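Uncharacterized protein (Wolinella succinogenes, PDB 3JYG) is of unknown function but belongs to the 6-pyruvoyl tetrahydropterin synthase family and carries a bound zinc ion. Local coordinates at residues P88-L93 with F132-F137; S101-M106 with A111-E116. All coordinates share one frame; numbering follows the deposited sequence.

Contact 1: P88-L93 with F132-F137; sequences PLFPTL and FVVVRF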
# COMPACT_ATOMS: atom_id res chain seq x y z
N PRO A 88 21.18 -25.11 11.70
CA PRO A 88 21.75 -26.22 12.50
C PRO A 88 20.93 -27.50 12.41
O PRO A 88 21.44 -28.60 12.70
CB PRO A 88 21.64 -25.70 13.93
CG PRO A 88 21.59 -24.22 13.79
CD PRO A 88 20.90 -23.92 12.52
N LEU A 89 19.65 -27.37 12.06
CA LEU A 89 18.82 -28.55 11.85
C LEU A 89 18.94 -29.15 10.46
O LEU A 89 18.32 -30.19 10.20
CB LEU A 89 17.34 -28.20 12.08
CG LEU A 89 16.81 -28.08 13.49
CD1 LEU A 89 15.29 -27.75 13.41
CD2 LEU A 89 17.07 -29.36 14.31
N PHE A 90 19.70 -28.51 9.56
CA PHE A 90 19.88 -29.09 8.21
C PHE A 90 20.13 -30.63 8.27
O PHE A 90 19.37 -31.40 7.66
CB PHE A 90 20.96 -28.35 7.36
CG PHE A 90 20.87 -28.64 5.92
CD1 PHE A 90 20.13 -27.81 5.08
CD2 PHE A 90 21.45 -29.80 5.38
CE1 PHE A 90 20.01 -28.13 3.72
CE2 PHE A 90 21.35 -30.10 4.04
CZ PHE A 90 20.64 -29.26 3.21
N PRO A 91 21.17 -31.10 9.01
CA PRO A 91 21.47 -32.53 9.09
C PRO A 91 20.34 -33.40 9.69
O PRO A 91 20.22 -34.58 9.35
CB PRO A 91 22.71 -32.59 10.02
CG PRO A 91 23.37 -31.25 9.85
CD PRO A 91 22.23 -30.28 9.64
N THR A 92 19.55 -32.82 10.58
CA THR A 92 18.43 -33.50 11.23
C THR A 92 17.20 -33.66 10.32
O THR A 92 16.58 -34.71 10.30
CB THR A 92 18.03 -32.75 12.49
OG1 THR A 92 19.15 -32.80 13.37
CG2 THR A 92 16.82 -33.40 13.20
N LEU A 93 16.88 -32.62 9.55
CA LEU A 93 15.73 -32.60 8.66
C LEU A 93 16.02 -33.16 7.31
O LEU A 93 15.12 -33.67 6.68
CB LEU A 93 15.15 -31.19 8.51
CG LEU A 93 14.58 -30.53 9.77
CD1 LEU A 93 14.37 -29.01 9.51
CD2 LEU A 93 13.32 -31.18 10.19
N PHE A 132 11.97 -29.45 -0.19
CA PHE A 132 12.95 -28.45 0.25
C PHE A 132 13.52 -27.55 -0.83
O PHE A 132 13.87 -28.04 -1.92
CB PHE A 132 14.12 -29.13 0.97
CG PHE A 132 13.75 -29.68 2.29
CD1 PHE A 132 13.45 -28.83 3.36
CD2 PHE A 132 13.67 -31.09 2.48
CE1 PHE A 132 13.09 -29.35 4.59
CE2 PHE A 132 13.32 -31.59 3.74
CZ PHE A 132 13.06 -30.75 4.77
N VAL A 133 13.57 -26.25 -0.53
CA VAL A 133 14.26 -25.29 -1.37
C VAL A 133 15.39 -24.80 -0.48
O VAL A 133 15.13 -24.23 0.58
CB VAL A 133 13.34 -24.11 -1.74
CG1 VAL A 133 14.14 -22.96 -2.33
CG2 VAL A 133 12.29 -24.59 -2.78
N VAL A 134 16.62 -25.07 -0.90
CA VAL A 134 17.75 -24.77 -0.04
C VAL A 134 18.37 -23.45 -0.47
O VAL A 134 18.64 -23.27 -1.66
CB VAL A 134 18.79 -25.92 -0.01
CG1 VAL A 134 19.97 -25.57 0.95
CG2 VAL A 134 18.11 -27.25 0.41
N VAL A 135 18.60 -22.54 0.48
CA VAL A 135 19.10 -21.19 0.13
C VAL A 135 20.28 -20.82 1.02
O VAL A 135 20.42 -21.35 2.10
CB VAL A 135 17.98 -20.07 0.23
CG1 VAL A 135 16.89 -20.19 -0.94
CG2 VAL A 135 17.37 -19.97 1.67
N ARG A 136 21.08 -19.84 0.61
CA ARG A 136 22.26 -19.46 1.41
C ARG A 136 22.03 -18.23 2.28
O ARG A 136 22.79 -17.26 2.16
CB ARG A 136 23.45 -19.16 0.46
CG ARG A 136 23.97 -20.36 -0.36
CD ARG A 136 25.16 -19.91 -1.32
NE ARG A 136 26.27 -19.40 -0.52
CZ ARG A 136 27.19 -18.50 -0.89
NH1 ARG A 136 27.20 -17.92 -2.09
NH2 ARG A 136 28.11 -18.16 0.00
N PHE A 137 20.96 -18.24 3.10
CA PHE A 137 20.61 -17.12 3.95
C PHE A 137 19.52 -17.59 4.86
O PHE A 137 18.78 -18.55 4.53
CB PHE A 137 20.11 -15.87 3.17
CG PHE A 137 18.99 -16.14 2.16
CD1 PHE A 137 19.29 -16.17 0.78
CD2 PHE A 137 17.67 -16.28 2.55
CE1 PHE A 137 18.27 -16.41 -0.19
CE2 PHE A 137 16.63 -16.50 1.61
CZ PHE A 137 16.92 -16.57 0.24

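Contact 2: S101-M106 with A111-E116; sequences SALVWM and ARVDFE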
# COMPACT_ATOMS: atom_id res chain seq x y z
N SER A 101 26.68 -32.12 0.19
CA SER A 101 27.38 -32.13 -1.10
C SER A 101 26.48 -32.39 -2.29
O SER A 101 26.69 -31.79 -3.34
CB SER A 101 28.53 -33.14 -1.14
OG SER A 101 27.98 -34.45 -1.04
N ALA A 102 25.53 -33.31 -2.16
CA ALA A 102 24.76 -33.76 -3.32
C ALA A 102 23.54 -32.85 -3.49
O ALA A 102 22.39 -33.30 -3.43
CB ALA A 102 24.33 -35.25 -3.15
N LEU A 103 23.79 -31.55 -3.66
CA LEU A 103 22.71 -30.57 -3.87
C LEU A 103 22.93 -30.01 -5.23
O LEU A 103 24.06 -29.86 -5.66
CB LEU A 103 22.77 -29.42 -2.85
CG LEU A 103 22.85 -29.76 -1.37
CD1 LEU A 103 22.90 -28.45 -0.61
CD2 LEU A 103 21.65 -30.58 -0.98
N VAL A 104 21.84 -29.70 -5.92
CA VAL A 104 21.94 -29.20 -7.27
C VAL A 104 21.59 -27.71 -7.23
O VAL A 104 20.43 -27.36 -7.01
CB VAL A 104 20.99 -29.99 -8.20
CG1 VAL A 104 21.24 -29.60 -9.68
CG2 VAL A 104 21.13 -31.53 -7.95
N TRP A 105 22.59 -26.84 -7.42
CA TRP A 105 22.40 -25.38 -7.29
C TRP A 105 21.97 -24.88 -8.61
O TRP A 105 22.58 -25.19 -9.61
CB TRP A 105 23.68 -24.65 -6.87
CG TRP A 105 24.02 -25.00 -5.52
CD1 TRP A 105 24.81 -26.04 -5.13
CD2 TRP A 105 23.51 -24.40 -4.33
NE1 TRP A 105 24.85 -26.11 -3.76
CE2 TRP A 105 24.05 -25.13 -3.24
CE3 TRP A 105 22.65 -23.31 -4.07
CZ2 TRP A 105 23.78 -24.81 -1.93
CZ3 TRP A 105 22.38 -22.99 -2.75
CH2 TRP A 105 22.94 -23.76 -1.69
N MSE A 106 20.93 -24.08 -8.60
CA MSE A 106 20.39 -23.55 -9.84
C MSE A 106 20.93 -22.15 -10.01
O MSE A 106 21.46 -21.57 -9.08
CB MSE A 106 18.86 -23.56 -9.75
CG MSE A 106 18.37 -24.87 -9.15
SE MSE A 106 18.88 -26.33 -10.36
CE MSE A 106 18.06 -27.81 -9.35
N ALA A 111 18.98 -24.33 -4.18
CA ALA A 111 19.24 -25.72 -4.50
C ALA A 111 18.05 -26.65 -4.24
O ALA A 111 17.21 -26.41 -3.36
CB ALA A 111 20.49 -26.23 -3.77
N ARG A 112 18.03 -27.73 -5.02
CA ARG A 112 17.25 -28.92 -4.70
C ARG A 112 18.20 -30.07 -4.40
O ARG A 112 19.38 -30.05 -4.81
CB ARG A 112 16.33 -29.30 -5.85
CG ARG A 112 15.36 -28.17 -6.20
CD ARG A 112 14.33 -28.64 -7.16
NE ARG A 112 13.20 -29.13 -6.39
CZ ARG A 112 12.60 -30.31 -6.55
NH1 ARG A 112 12.98 -31.16 -7.51
NH2 ARG A 112 11.58 -30.60 -5.76
N VAL A 113 17.74 -31.08 -3.67
CA VAL A 113 18.60 -32.24 -3.47
C VAL A 113 18.83 -32.95 -4.82
O VAL A 113 18.04 -32.79 -5.76
CB VAL A 113 18.05 -33.19 -2.38
CG1 VAL A 113 17.97 -32.44 -1.04
CG2 VAL A 113 16.68 -33.76 -2.80
N ASP A 114 19.96 -33.65 -4.94
CA ASP A 114 20.20 -34.56 -6.04
C ASP A 114 19.39 -35.81 -5.74
O ASP A 114 19.75 -36.55 -4.82
CB ASP A 114 21.70 -34.95 -6.11
CG ASP A 114 22.02 -35.82 -7.34
OD1 ASP A 114 21.09 -36.41 -7.95
OD2 ASP A 114 23.22 -35.90 -7.68
N PHE A 115 18.33 -36.05 -6.49
CA PHE A 115 17.48 -37.22 -6.24
C PHE A 115 18.09 -38.58 -6.56
O PHE A 115 17.65 -39.60 -6.02
CB PHE A 115 16.12 -37.04 -6.90
CG PHE A 115 15.25 -36.03 -6.19
CD1 PHE A 115 14.39 -36.44 -5.18
CD2 PHE A 115 15.30 -34.68 -6.53
CE1 PHE A 115 13.58 -35.50 -4.51
CE2 PHE A 115 14.48 -33.75 -5.86
CZ PHE A 115 13.62 -34.17 -4.85
N GLU A 116 19.12 -38.59 -7.39
CA GLU A 116 19.93 -39.81 -7.59
C GLU A 116 20.37 -40.44 -6.28
O GLU A 116 20.37 -41.66 -6.16
CB GLU A 116 21.16 -39.55 -8.47
CG GLU A 116 20.81 -39.20 -9.93
CD GLU A 116 20.20 -40.39 -10.69
OE1 GLU A 116 20.65 -41.56 -10.47
OE2 GLU A 116 19.26 -40.15 -11.49

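Contact 1: P88-L93 with F132-F137
Phe90 and Leu93, on the short helix 90-93, reach across to Val134 and Phe132 of strand 132-135, and the meeting is made almost wholly of carbon. In the first apolar pair one ring atom does the touching: Phe90 CE1 lies 3.8 Å from Val134 CG1 and 3.9 Å from Val134 CG2, so it rests against both branches of the valine. The two side chains cross at about a right angle, with CG2 in the plane of the ring at its edge and CG1 placed obliquely. With CG anti to the backbone N (chi1 -162°), the Phe90 side chain extends toward the strand and spans a gap in which the two CA atoms are 9.6 Å apart. The phenylalanine ring supplies the reach here, while Val134, beta-branched as strand residues often are, offers two methyls to one ring atom.

The second apolar pair is looser, with Leu93 CB 4.3 Å from Phe132 CZ. Here the far end of the phenylalanine ring comes up to the root of the leucine.

One polar atom joins in without a hydrogen bond, since Leu93 O sits obliquely by the same ring, 4.0 Å from Phe132 CE2. Leu93 N bonds to Leu89 O (2.9 Å), a backbone bond that keeps Phe90 and Leu93 on one turn.

The contact thus packs helix 90-93 on one face of the mixed sheet, ahead of the 103-113 hairpin. Strand 132-135 runs between strands 80-84 and 110-113; Ile83 touches both Leu93 and Val134, while Ala111 packs on Val134 from the other neighbouring strand.

Contact 2: S101-M106 with A111-E116
Ala111 CB sits over the face of the Trp105 indole, a CH-pi contact in which the methyl lies 3.6 Å from the centroid of the six-membered ring. With CG of Trp105 anti to its own carbonyl carbon, chi1 (-68°) swings the indole toward the neighbouring strand and chi2 (90°) turns its face to the methyl; a side chain this small lets the indole come close. Leu103 CB touches the same methyl, and farther along Leu103 CD2 approaches Val113 CG1.

These residues belong to a beta hairpin, strands 103-105 and 110-113, at one end of the chain's mixed sheet. Trp105 and Ala111 form a non-hydrogen-bonded antiparallel pair, as do Leu103 and Val113, while Val104 and Arg112 between them are the hydrogen-bonded pair. Val104 N gives a nearly straight bond to Arg112 O (2.7 Å, 179°), and Arg112 N returns one of 3.1 Å to Val104 O.

On the face bearing Val104 and Arg112, the selenomethionine Met106 lays its CE against Arg112 CG. The flexible arginine then bends at chi3 and leads its guanidinium away to a salt bridge with Glu130 of helix 123-131.

Beyond the ladder, Ala102 centres an inverse gamma turn and its O accepts from Asp114 N at 2.9 Å. Asp114 OD1 in turn takes Glu116 N from above the carboxylate plane, an Asx turn that opens the 3-10 segment.

Followed from the N terminus, the chain passes strand 80-84 and reaches helix 90-93, whose strand partner in contact 1 comes 39 residues later at 132-135. Inside that large loop the chain makes strand 103-105, turns, and returns as strand 110-113, so contact 2 closes a short hairpin loop nested within the one closed by contact 1. Helix 123-131 then leads back into strand 132-135. The centres of the two contacts lie about 12 Å apart, yet the contacts touch: Val134 O of contact 1 probably accepts a hydrogen bond from Ala111 N of contact 2, at 2.8 Å. Strand 132-135 thereby joins the hairpin to the rest of the sheet and also receives helix 90-93.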